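Local coordinates for protein phosphodiesterase (Salpingoeca rosetta, PDB 7D7P) that belongs to the cyclic nucleotide phosphodiesterase family of the HD clan, with an all-helical fold and a metal site holding a zinc ion, at residues E44-S49 and Q75-I80. Residues are numbered along the deposited sequence; the frame is centred on the assembly and turned at random.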
loop_
_atom_site.group_PDB
_atom_site.type_symbol
_atom_site.label_atom_id
_atom_site.label_comp_id
_atom_site.label_asym_id
_atom_site.label_seq_id
_atom_site.Cartn_x
_atom_site.Cartn_y
_atom_site.Cartn_z
ATOM N N GLU A 44 1.447 -11.825 -32.971
ATOM C CA GLU A 44 0.487 -12.911 -32.803
ATOM C C GLU A 44 1.077 -14.247 -33.229
ATOM O O GLU A 44 0.787 -15.283 -32.619
ATOM C CB GLU A 44 -0.791 -12.601 -33.577
ATOM C CG GLU A 44 -1.452 -11.316 -33.121
ATOM C CD GLU A 44 -2.930 -11.276 -33.428
ATOM O OE1 GLU A 44 -3.482 -12.303 -33.880
ATOM O OE2 GLU A 44 -3.549 -10.217 -33.191
ATOM N N LYS A 45 1.904 -14.245 -34.276
ATOM C CA LYS A 45 2.648 -15.451 -34.621
ATOM C C LYS A 45 3.613 -15.830 -33.505
ATOM O O LYS A 45 3.730 -17.009 -33.151
ATOM C CB LYS A 45 3.398 -15.244 -35.937
ATOM N N LEU A 46 4.299 -14.838 -32.930
ATOM C CA LEU A 46 5.232 -15.107 -31.840
ATOM C C LEU A 46 4.509 -15.625 -30.603
ATOM O O LEU A 46 4.985 -16.557 -29.943
ATOM C CB LEU A 46 6.022 -13.840 -31.507
ATOM C CG LEU A 46 6.981 -13.333 -32.586
ATOM C CD1 LEU A 46 7.397 -11.890 -32.325
ATOM C CD2 LEU A 46 8.197 -14.236 -32.670
ATOM N N ALA A 47 3.355 -15.038 -30.278
ATOM C CA ALA A 47 2.623 -15.426 -29.077
ATOM C C ALA A 47 2.018 -16.820 -29.182
ATOM O O ALA A 47 1.627 -17.388 -28.157
ATOM C CB ALA A 47 1.526 -14.403 -28.780
ATOM N N ALA A 48 1.928 -17.380 -30.387
ATOM C CA ALA A 48 1.380 -18.720 -30.560
ATOM C C ALA A 48 2.403 -19.818 -30.306
ATOM O O ALA A 48 2.021 -20.990 -30.225
ATOM C CB ALA A 48 0.804 -18.872 -31.970
ATOM N N SER A 49 3.681 -19.473 -30.176
ATOM C CA SER A 49 4.722 -20.466 -29.955
ATOM C C SER A 49 4.693 -20.977 -28.521
ATOM O O SER A 49 4.314 -20.261 -27.590
ATOM C CB SER A 49 6.096 -19.871 -30.267
ATOM O OG SER A 49 7.130 -20.581 -29.604
ATOM N N GLN A 75 16.203 -17.286 -32.429
ATOM C CA GLN A 75 15.711 -17.832 -33.689
ATOM C C GLN A 75 14.306 -17.328 -34.003
ATOM O O GLN A 75 14.038 -16.864 -35.116
ATOM C CB GLN A 75 15.737 -19.360 -33.646
ATOM N N GLU A 76 13.395 -17.406 -33.028
ATOM C CA GLU A 76 11.999 -17.084 -33.306
ATOM C C GLU A 76 11.778 -15.587 -33.503
ATOM O O GLU A 76 10.834 -15.192 -34.197
ATOM C CB GLU A 76 11.107 -17.625 -32.190
ATOM C CG GLU A 76 11.111 -19.148 -32.120
ATOM C CD GLU A 76 9.977 -19.710 -31.287
ATOM O OE1 GLU A 76 9.970 -20.935 -31.052
ATOM O OE2 GLU A 76 9.095 -18.930 -30.867
ATOM N N LEU A 77 12.627 -14.743 -32.916
ATOM C CA LEU A 77 12.553 -13.305 -33.150
ATOM C C LEU A 77 13.229 -12.881 -34.448
ATOM O O LEU A 77 13.246 -11.682 -34.750
ATOM C CB LEU A 77 13.170 -12.542 -31.974
ATOM C CG LEU A 77 12.356 -12.583 -30.681
ATOM C CD1 LEU A 77 13.114 -11.921 -29.541
ATOM C CD2 LEU A 77 11.000 -11.919 -30.892
ATOM N N HIS A 78 13.788 -13.829 -35.201
ATOM C CA HIS A 78 14.364 -13.641 -36.532
ATOM C C HIS A 78 15.660 -12.838 -36.531
ATOM O O HIS A 78 16.117 -12.421 -37.602
ATOM C CB HIS A 78 13.364 -12.987 -37.495
ATOM C CG HIS A 78 12.038 -13.681 -37.554
ATOM N ND1 HIS A 78 11.887 -14.955 -38.059
ATOM C CD2 HIS A 78 10.802 -13.278 -37.173
ATOM C CE1 HIS A 78 10.617 -15.309 -37.982
ATOM N NE2 HIS A 78 9.937 -14.310 -37.450
ATOM N N VAL A 79 16.286 -12.629 -35.369
ATOM C CA VAL A 79 17.509 -11.829 -35.341
ATOM C C VAL A 79 18.684 -12.606 -35.921
ATOM O O VAL A 79 19.638 -12.006 -36.435
ATOM C CB VAL A 79 17.808 -11.339 -33.912
ATOM C CG1 VAL A 79 16.653 -10.504 -33.388
ATOM C CG2 VAL A 79 18.087 -12.512 -32.987
ATOM N N ILE A 80 18.645 -13.938 -35.855
ATOM C CA ILE A 80 19.723 -14.744 -36.427
ATOM C C ILE A 80 19.799 -14.533 -37.935
ATOM O O ILE A 80 20.877 -14.298 -38.494
ATOM C CB ILE A 80 19.530 -16.229 -36.072
ATOM C CG1 ILE A 80 19.734 -16.448 -34.572
ATOM C CG2 ILE A 80 20.483 -17.105 -36.874
ATOM C CD1 ILE A 80 19.594 -17.892 -34.134
HETATM O O HOH W 1 7.939 -16.652 -30.247
#
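Leu46 reaches across from the short helix 43-47 and lays its two methyl branches over the turn that follows helix 63-76. Its CD2 comes to 3.2 Å from the backbone O of Glu76, a close approach of a methyl to a carbonyl oxygen, while its CD1 lies 3.9 Å from CD2 of Leu77. The two leucine side chains cross at about a right angle, and CD2 of Leu77 faces both methyls of Leu46, CD1 being the nearer.

A polar link runs beside it. Ser49 OG donates to Glu76 OE2 at 2.9 Å and meets the syn lone pair of that oxygen, on the side of OE1. With OG anti to the backbone N (chi1 158°), the hydroxyl is directed at the carboxylate, which Glu76 brings over on a chain extended beyond CG. A water supplies a second bridge, donating to Glu76 OE2 at 2.6 Å and to Leu46 O at 3.0 Å, so OE2 accepts two bonds. OE1 forms a salt bridge with Arg72, which would hold the carboxylate from its other oxygen, and Ser49 OG also bonds Leu51 N.

The turn is shaped by His78, whose positive phi (70°) and two bonds back into the last turn make a Schellman motif ending helix 63-76, while the same residue is the N-cap of helix 79-82. The contact joins helix 43-47, the first of the chain, to the junction of two consecutive helices. Leu46 and Leu77 both also touch Thr124 of helix 109-126, and Leu77 touches Leu140 of helix 133-145.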